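Local structure of cytosine-specific methyltransferase (Escherichia coli O157:H7 EDL933, 3G7U) at residues I252-H260 and P316-R326; E266-G274 and I279-P287. The protein probably methylates cytosine in DNA at carbon 5, taking the methyl group from S-adenosyl-L-methionine and releasing S-adenosyl-L-homocysteine. All coordinates share one frame; numbering follows the deposited sequence.

Contact 1: I252-H260 and P316-R326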
loop_
_atom_site.group_PDB
_atom_site.type_symbol
_atom_site.label_atom_id
_atom_site.label_comp_id
_atom_site.label_asym_id
_atom_site.label_seq_id
_atom_site.Cartn_x
_atom_site.Cartn_y
_atom_site.Cartn_z
ATOM N N ILE A 252 -15.034 13.877 2.058
ATOM C CA ILE A 252 -13.929 12.944 2.358
ATOM C C ILE A 252 -13.001 13.538 3.444
ATOM O O ILE A 252 -13.028 14.737 3.700
ATOM C CB ILE A 252 -13.147 12.589 1.114
ATOM C CG1 ILE A 252 -12.290 13.788 0.643
ATOM C CG2 ILE A 252 -14.075 12.034 -0.057
ATOM C CD1 ILE A 252 -11.441 13.507 -0.568
ATOM N N SER A 253 -12.229 12.673 4.114
ATOM C CA SER A 253 -11.370 13.077 5.243
ATOM C C SER A 253 -9.981 13.419 4.702
ATOM O O SER A 253 -9.684 13.145 3.536
ATOM C CB SER A 253 -11.262 11.946 6.283
ATOM O OG SER A 253 -10.673 10.775 5.703
ATOM N N GLY A 254 -9.158 14.038 5.554
ATOM C CA GLY A 254 -7.725 14.233 5.309
ATOM C C GLY A 254 -7.345 15.463 4.538
ATOM O O GLY A 254 -6.209 15.561 4.070
ATOM N N CYS A 255 -8.264 16.422 4.401
ATOM C CA CYS A 255 -7.966 17.623 3.644
ATOM C C CYS A 255 -7.437 18.704 4.606
ATOM O O CYS A 255 -8.030 19.756 4.771
ATOM C CB CYS A 255 -9.202 18.119 2.880
ATOM S SG CYS A 255 -9.778 16.893 1.671
ATOM N N THR A 256 -6.327 18.405 5.271
ATOM C CA THR A 256 -5.781 19.295 6.270
ATOM C C THR A 256 -4.429 19.814 5.811
ATOM O O THR A 256 -3.544 19.048 5.409
ATOM C CB THR A 256 -5.694 18.629 7.689
ATOM O OG1 THR A 256 -4.587 19.145 8.451
ATOM C CG2 THR A 256 -5.635 17.160 7.609
ATOM N N GLY A 257 -4.292 21.131 5.853
ATOM C CA GLY A 257 -3.059 21.742 5.418
ATOM C C GLY A 257 -2.089 21.966 6.554
ATOM O O GLY A 257 -2.390 21.685 7.697
ATOM N N THR A 258 -0.910 22.461 6.204
ATOM C CA THR A 258 0.131 22.811 7.159
ATOM C C THR A 258 0.299 24.327 7.094
ATOM O O THR A 258 0.322 24.918 6.011
ATOM C CB THR A 258 1.423 22.080 6.806
ATOM O OG1 THR A 258 1.228 20.676 6.937
ATOM C CG2 THR A 258 2.587 22.495 7.738
ATOM N N LEU A 259 0.376 24.978 8.249
ATOM C CA LEU A 259 0.678 26.392 8.277
ATOM C C LEU A 259 2.167 26.689 7.982
ATOM O O LEU A 259 3.039 26.226 8.730
ATOM C CB LEU A 259 0.270 26.953 9.640
ATOM C CG LEU A 259 0.428 28.443 9.859
ATOM C CD1 LEU A 259 -0.495 29.226 8.931
ATOM C CD2 LEU A 259 0.150 28.745 11.357
ATOM N N HIS A 260 2.425 27.465 6.931
ATOM C CA HIS A 260 3.783 27.883 6.548
ATOM C C HIS A 260 3.987 29.384 6.800
ATOM O O HIS A 260 3.076 30.179 6.580
ATOM C CB HIS A 260 4.054 27.628 5.044
ATOM C CG HIS A 260 3.854 26.205 4.608
ATOM N ND1 HIS A 260 4.575 25.159 5.136
ATOM C CD2 HIS A 260 3.045 25.664 3.665
ATOM C CE1 HIS A 260 4.217 24.029 4.549
ATOM N NE2 HIS A 260 3.279 24.305 3.657
ATOM N N PRO A 316 1.062 27.317 -2.905
ATOM C CA PRO A 316 2.352 27.425 -2.253
ATOM C C PRO A 316 2.453 26.708 -0.891
ATOM O O PRO A 316 2.651 27.341 0.140
ATOM C CB PRO A 316 2.535 28.941 -2.106
ATOM C CG PRO A 316 1.136 29.486 -2.000
ATOM C CD PRO A 316 0.247 28.549 -2.769
ATOM N N ARG A 317 2.398 25.370 -0.898
ATOM C CA ARG A 317 2.275 24.627 0.347
ATOM C C ARG A 317 2.677 23.167 0.108
ATOM O O ARG A 317 2.646 22.706 -1.037
ATOM C CB ARG A 317 0.819 24.689 0.850
ATOM C CG ARG A 317 -0.214 24.219 -0.160
ATOM C CD ARG A 317 -1.515 23.926 0.552
ATOM N NE ARG A 317 -2.623 23.475 -0.290
ATOM C CZ ARG A 317 -2.811 22.224 -0.737
ATOM N NH1 ARG A 317 -1.939 21.261 -0.455
ATOM N NH2 ARG A 317 -3.903 21.928 -1.437
ATOM N N VAL A 318 3.012 22.434 1.176
ATOM C CA VAL A 318 3.139 20.987 1.054
ATOM C C VAL A 318 1.763 20.391 0.798
ATOM O O VAL A 318 0.748 21.038 1.084
ATOM C CB VAL A 318 3.750 20.360 2.318
ATOM C CG1 VAL A 318 5.152 20.903 2.530
ATOM C CG2 VAL A 318 2.919 20.700 3.538
ATOM N N ILE A 319 1.714 19.193 0.217
ATOM C CA ILE A 319 0.436 18.514 -0.056
ATOM C C ILE A 319 -0.226 18.044 1.254
ATOM O O ILE A 319 0.465 17.918 2.268
ATOM C CB ILE A 319 0.624 17.323 -1.073
ATOM C CG1 ILE A 319 1.591 16.260 -0.514
ATOM C CG2 ILE A 319 1.057 17.898 -2.491
ATOM C CD1 ILE A 319 1.705 15.010 -1.434
ATOM N N THR A 320 -1.525 17.746 1.212
ATOM C CA THR A 320 -2.265 17.271 2.347
ATOM C C THR A 320 -2.167 15.750 2.404
ATOM O O THR A 320 -1.787 15.096 1.421
ATOM C CB THR A 320 -3.759 17.620 2.229
ATOM O OG1 THR A 320 -4.291 16.923 1.114
ATOM C CG2 THR A 320 -3.962 19.104 2.026
ATOM N N PRO A 321 -2.469 15.170 3.570
ATOM C CA PRO A 321 -2.513 13.697 3.593
ATOM C C PRO A 321 -3.443 13.102 2.532
ATOM O O PRO A 321 -3.133 12.058 1.945
ATOM C CB PRO A 321 -3.061 13.401 5.002
ATOM C CG PRO A 321 -2.612 14.528 5.818
ATOM C CD PRO A 321 -2.647 15.766 4.904
ATOM N N ARG A 322 -4.593 13.727 2.294
ATOM C CA ARG A 322 -5.501 13.139 1.308
ATOM C C ARG A 322 -4.906 13.225 -0.098
ATOM O O ARG A 322 -5.049 12.304 -0.888
ATOM C CB ARG A 322 -6.893 13.790 1.344
ATOM C CG ARG A 322 -7.920 13.275 0.296
ATOM C CD ARG A 322 -8.166 11.761 0.328
ATOM N NE ARG A 322 -8.754 11.328 1.586
ATOM C CZ ARG A 322 -8.798 10.063 1.996
ATOM N NH1 ARG A 322 -8.327 9.085 1.219
ATOM N NH2 ARG A 322 -9.360 9.767 3.168
ATOM N N GLU A 323 -4.175 14.299 -0.381
ATOM C CA GLU A 323 -3.491 14.410 -1.672
ATOM C C GLU A 323 -2.421 13.348 -1.837
ATOM O O GLU A 323 -2.327 12.734 -2.902
ATOM C CB GLU A 323 -2.893 15.816 -1.847
ATOM C CG GLU A 323 -4.014 16.863 -2.082
ATOM C CD GLU A 323 -3.583 18.333 -1.927
ATOM O OE1 GLU A 323 -2.483 18.611 -1.403
ATOM O OE2 GLU A 323 -4.389 19.234 -2.306
ATOM N N ALA A 324 -1.629 13.118 -0.787
ATOM C CA ALA A 324 -0.657 12.047 -0.800
ATOM C C ALA A 324 -1.310 10.675 -1.005
ATOM O O ALA A 324 -0.770 9.825 -1.763
ATOM C CB ALA A 324 0.147 12.056 0.486
ATOM N N ALA A 325 -2.439 10.455 -0.335
ATOM C CA ALA A 325 -3.207 9.184 -0.452
ATOM C C ALA A 325 -3.625 8.984 -1.882
ATOM O O ALA A 325 -3.505 7.877 -2.428
ATOM C CB ALA A 325 -4.438 9.200 0.432
ATOM N N ARG A 326 -4.133 10.060 -2.522
ATOM C CA ARG A 326 -4.535 9.916 -3.905
ATOM C C ARG A 326 -3.340 9.591 -4.787
ATOM O O ARG A 326 -3.409 8.730 -5.677
ATOM C CB ARG A 326 -5.196 11.200 -4.390
ATOM C CG ARG A 326 -6.551 11.450 -3.794
ATOM C CD ARG A 326 -7.360 12.232 -4.792
ATOM N NE ARG A 326 -8.781 12.442 -4.430
ATOM C CZ ARG A 326 -9.560 13.302 -5.073
ATOM N NH1 ARG A 326 -10.827 13.492 -4.711
ATOM N NH2 ARG A 326 -9.040 13.996 -6.083
HETATM O O HOH W 1 -0.288 22.010 3.348
HETATM O O HOH W 2 0.962 18.145 5.057
#
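Arg322 runs along Gly254, the methyl end of Ile252 and Ser253, from CB to NE and NH2. Its CB sits 3.3 Å from Gly254 O. CG then meets the methyl end of Ile252, 3.6 Å from CD1, and CD is 3.8 Å from both that methyl and Ser253 O. Bends at chi2 (56°) and chi3 (64°) fold the chain so that its guanidinium meets Ser253 side-on: NE donates to Ser253 O at 2.8 Å, nearly straight at 169°, and NH2 donates to Ser253 OG at 3.0 Å. Both acceptors lie close to the guanidinium plane, so the pair of bonds fixes the rotation of the group, and NH2 has a further acceptor in Phe334 O. The backbone joins in, with Arg322 N donating to Gly254 O at 3.0 Å.

At the far end the donor again comes from 316-326, now a backbone N-H to a side-chain acceptor: Val318 N donates to His260 NE2 at 3.1 Å, while Val318 CG2 packs at the ring edge; an accepting NE2 is consistent with a histidine unprotonated at that nitrogen. Between these ends two waters bridge the segments, one from Thr258 N to Val318 O, the other from Thr258 OG1 to Ile319 O.

Thr320 faces two ways. Its CG2 touches Thr256 O at 3.4 Å, whereas OG1 caps the helix by accepting from Glu323 N. Glu323 OE1 answers by accepting from Thr320 N, and its carboxylate is gripped end-on by Arg317.

Thr320 and Glu323 thus make a capping box at the start of helix 321-328. The sequence from Arg317 to Arg326 matches motif IX of C5-cytosine methyltransferases, which in relatives helps organise the target-recognition domain, consistent with its hold here on the loop and strand of 252-260.

Contact 2: E266-G274 and I279-P287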
loop_
_atom_site.group_PDB
_atom_site.type_symbol
_atom_site.label_atom_id
_atom_site.label_comp_id
_atom_site.label_asym_id
_atom_site.label_seq_id
_atom_site.Cartn_x
_atom_site.Cartn_y
_atom_site.Cartn_z
ATOM N N GLU A 266 6.378 32.177 0.056
ATOM C CA GLU A 266 6.853 32.911 -1.124
ATOM C C GLU A 266 7.912 32.104 -1.878
ATOM O O GLU A 266 7.954 32.089 -3.110
ATOM C CB GLU A 266 7.365 34.301 -0.729
ATOM C CG GLU A 266 6.250 35.356 -0.701
ATOM C CD GLU A 266 6.556 36.565 0.198
ATOM O OE1 GLU A 266 7.705 36.708 0.691
ATOM O OE2 GLU A 266 5.623 37.374 0.417
ATOM N N ARG A 267 8.734 31.394 -1.129
ATOM C CA ARG A 267 9.715 30.516 -1.705
ATOM C C ARG A 267 9.030 29.383 -2.490
ATOM O O ARG A 267 9.454 29.073 -3.604
ATOM C CB ARG A 267 10.579 29.958 -0.599
ATOM C CG ARG A 267 12.029 29.847 -0.936
ATOM C CD ARG A 267 12.822 29.571 0.302
ATOM N NE ARG A 267 12.549 28.246 0.844
ATOM C CZ ARG A 267 12.408 27.995 2.141
ATOM N NH1 ARG A 267 12.512 28.982 3.021
ATOM N NH2 ARG A 267 12.149 26.765 2.560
ATOM N N TYR A 268 7.968 28.793 -1.929
ATOM C CA TYR A 268 7.251 27.712 -2.613
ATOM C C TYR A 268 6.501 28.226 -3.838
ATOM O O TYR A 268 6.485 27.564 -4.885
ATOM C CB TYR A 268 6.261 26.995 -1.679
ATOM C CG TYR A 268 6.865 26.183 -0.563
ATOM C CD1 TYR A 268 8.231 25.901 -0.497
ATOM C CD2 TYR A 268 6.048 25.673 0.452
ATOM C CE1 TYR A 268 8.767 25.149 0.538
ATOM C CE2 TYR A 268 6.591 24.902 1.501
ATOM C CZ TYR A 268 7.940 24.649 1.523
ATOM O OH TYR A 268 8.447 23.923 2.558
ATOM N N ALA A 269 5.879 29.398 -3.716
ATOM C CA ALA A 269 5.203 30.037 -4.859
ATOM C C ALA A 269 6.156 30.251 -6.034
ATOM O O ALA A 269 5.724 30.257 -7.182
ATOM C CB ALA A 269 4.584 31.361 -4.448
ATOM N N SER A 270 7.447 30.392 -5.736
ATOM C CA SER A 270 8.405 30.698 -6.783
ATOM C C SER A 270 8.958 29.447 -7.469
ATOM O O SER A 270 9.657 29.544 -8.476
ATOM C CB SER A 270 9.514 31.596 -6.240
ATOM O OG SER A 270 8.987 32.881 -5.934
ATOM N N LEU A 271 8.609 28.266 -6.950
ATOM C CA LEU A 271 9.117 27.019 -7.533
ATOM C C LEU A 271 8.461 26.696 -8.879
ATOM O O LEU A 271 7.240 26.811 -9.053
ATOM C CB LEU A 271 8.980 25.849 -6.540
ATOM C CG LEU A 271 9.798 25.931 -5.250
ATOM C CD1 LEU A 271 9.452 24.766 -4.341
ATOM C CD2 LEU A 271 11.314 25.956 -5.519
ATOM N N SER A 272 9.282 26.349 -9.863
ATOM C CA SER A 272 8.747 25.838 -11.119
ATOM C C SER A 272 8.431 24.348 -10.923
ATOM O O SER A 272 8.955 23.704 -10.007
ATOM C CB SER A 272 9.741 26.044 -12.280
ATOM O OG SER A 272 9.861 27.414 -12.654
ATOM N N PHE A 273 7.571 23.807 -11.777
ATOM C CA PHE A 273 7.275 22.373 -11.768
ATOM C C PHE A 273 8.553 21.515 -11.710
ATOM O O PHE A 273 9.527 21.771 -12.428
ATOM C CB PHE A 273 6.458 22.018 -12.993
ATOM C CG PHE A 273 5.160 22.773 -13.104
ATOM C CD1 PHE A 273 4.437 23.140 -11.974
ATOM C CD2 PHE A 273 4.635 23.079 -14.347
ATOM C CE1 PHE A 273 3.210 23.813 -12.093
ATOM C CE2 PHE A 273 3.419 23.761 -14.473
ATOM C CZ PHE A 273 2.711 24.133 -13.341
ATOM N N GLY A 274 8.592 20.544 -10.804
ATOM C CA GLY A 274 9.751 19.674 -10.692
ATOM C C GLY A 274 10.913 20.223 -9.900
ATOM O O GLY A 274 11.883 19.490 -9.624
ATOM N N ILE A 279 16.421 25.017 0.092
ATOM C CA ILE A 279 16.435 25.047 1.559
ATOM C C ILE A 279 15.735 23.855 2.242
ATOM O O ILE A 279 16.362 23.165 3.043
ATOM C CB ILE A 279 15.948 26.427 2.100
ATOM C CG1 ILE A 279 16.971 27.512 1.733
ATOM C CG2 ILE A 279 15.747 26.386 3.608
ATOM C CD1 ILE A 279 16.394 28.916 1.587
ATOM N N SER A 280 14.463 23.601 1.928
ATOM C CA SER A 280 13.712 22.526 2.607
ATOM C C SER A 280 13.890 21.155 1.959
ATOM O O SER A 280 13.576 20.127 2.570
ATOM C CB SER A 280 12.217 22.863 2.703
ATOM O OG SER A 280 11.559 22.731 1.452
ATOM N N ARG A 281 14.385 21.156 0.719
ATOM C CA ARG A 281 14.546 19.941 -0.112
ATOM C C ARG A 281 13.235 19.321 -0.610
ATOM O O ARG A 281 13.240 18.258 -1.230
ATOM C CB ARG A 281 15.455 18.891 0.540
ATOM C CG ARG A 281 16.874 18.904 0.012
ATOM C CD ARG A 281 17.691 17.770 0.613
ATOM N NE ARG A 281 18.376 18.186 1.838
ATOM C CZ ARG A 281 17.948 17.962 3.080
ATOM N NH1 ARG A 281 18.677 18.393 4.105
ATOM N NH2 ARG A 281 16.806 17.310 3.307
ATOM N N SER A 282 12.119 19.982 -0.330
ATOM C CA SER A 282 10.847 19.586 -0.885
ATOM C C SER A 282 10.802 19.952 -2.360
ATOM O O SER A 282 11.358 20.971 -2.776
ATOM C CB SER A 282 9.711 20.268 -0.125
ATOM O OG SER A 282 9.324 19.541 1.034
ATOM N N THR A 283 10.129 19.121 -3.150
ATOM C CA THR A 283 10.094 19.316 -4.576
ATOM C C THR A 283 8.693 19.595 -5.009
ATOM O O THR A 283 7.768 18.882 -4.619
ATOM C CB THR A 283 10.599 18.055 -5.337
ATOM O OG1 THR A 283 11.935 17.756 -4.927
ATOM C CG2 THR A 283 10.566 18.268 -6.826
ATOM N N ARG A 284 8.514 20.624 -5.825
ATOM C CA ARG A 284 7.207 20.875 -6.410
ATOM C C ARG A 284 6.830 19.818 -7.436
ATOM O O ARG A 284 7.624 19.483 -8.325
ATOM C CB ARG A 284 7.113 22.294 -6.987
ATOM C CG ARG A 284 5.869 22.583 -7.804
ATOM C CD ARG A 284 5.598 24.063 -7.885
ATOM N NE ARG A 284 4.652 24.503 -6.855
ATOM C CZ ARG A 284 4.320 25.764 -6.626
ATOM N NH1 ARG A 284 4.884 26.745 -7.339
ATOM N NH2 ARG A 284 3.435 26.051 -5.674
ATOM N N LEU A 285 5.616 19.288 -7.293
ATOM C CA LEU A 285 5.056 18.338 -8.243
ATOM C C LEU A 285 4.846 18.990 -9.604
ATOM O O LEU A 285 4.482 20.167 -9.701
ATOM C CB LEU A 285 3.714 17.802 -7.757
ATOM C CG LEU A 285 3.766 16.919 -6.491
ATOM C CD1 LEU A 285 2.413 16.775 -5.851
ATOM C CD2 LEU A 285 4.303 15.545 -6.866
ATOM N N ASP A 286 5.075 18.201 -10.652
ATOM C CA ASP A 286 4.734 18.605 -12.006
ATOM C C ASP A 286 3.364 18.042 -12.252
ATOM O O ASP A 286 3.155 16.817 -12.147
ATOM C CB ASP A 286 5.780 18.029 -12.982
ATOM C CG ASP A 286 5.484 18.334 -14.469
ATOM O OD1 ASP A 286 4.393 18.813 -14.873
ATOM O OD2 ASP A 286 6.392 18.022 -15.269
ATOM N N PRO A 287 2.406 18.917 -12.598
ATOM C CA PRO A 287 1.026 18.473 -12.815
ATOM C C PRO A 287 0.848 17.463 -13.958
ATOM O O PRO A 287 -0.119 16.692 -13.957
ATOM C CB PRO A 287 0.274 19.773 -13.124
ATOM C CG PRO A 287 1.311 20.751 -13.483
ATOM C CD PRO A 287 2.572 20.369 -12.816
HETATM O O HOH W 3 8.964 20.690 3.418
#
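Arg284 reaches across to the turn that follows helix 262-269, and it has more surface buried here than any other residue, 137 of 649 Å². CB packs on Leu271 CB at 4.0 Å and on the carbonyl of Ser272. CG stands anti to the backbone N (chi1 171°), and a bend at chi3 then brings the guanidinium to the carbonyls at the helix end. NH1 donates to Leu271 O at 2.9 Å, with that oxygen near the guanidinium plane. Tyr268 O is almost as close to NH1, at 3.0 Å, but it stands over the face of the group, where the angle is too poor for a hydrogen bond. The other nitrogens turn to the loop before Pro316: NE donates to His312 O, and NH2 makes a weak bond to His315 O. The backbone of Arg284 is tied as well, its O accepting from Gly274 N at 2.9 Å, with the donor 41° above the carbonyl plane.

Phe273 contributes through its ring. Pro287 CD sits 3.4 Å from the ring centroid and only 10° off the normal, a CH-pi contact squarely over one face. Phe273 CB meanwhile rests on Asp286 CA at 3.9 Å.

Arg267 meets Ile279 in a different manner. The two side chains cross at about a right angle, and Ile279 CG2 lies over one guanidinium face, 3.8 Å from NH2. The charge itself is answered by Asp277, in a salt bridge to NE.

Chemically, the two arginines are treated unlike each other: Arg267 pairs with a carboxylate, whereas the positive charge of Arg284 is set among backbone carbonyls, which probably stabilise it by their dipoles. Burial probably has a cost next to Phe273, since Leu285 O is covered and has no hydrogen-bond partner in the model.

The centres of contacts 1 and 2 are about 15 Å apart, and helix 262-269 follows strand 256-258 in the chain, so the first segments of both belong to one continuous run. Pro316 is the main junction: its CB lies 3.7 Å from Ala269 N, and its CA lies 3.8 Å from Arg284 NH2. A second touch is apolar, Ile319 CG2 to Leu285 CD1 at 3.8 Å. The rings of His260 and Tyr268, one from each contact, meet edge-to-face. Contact 1 is the deeper, its centre about 18 Å from that of the chain against about 26 Å for contact 2; both lie away from the predicted catalytic Cys81.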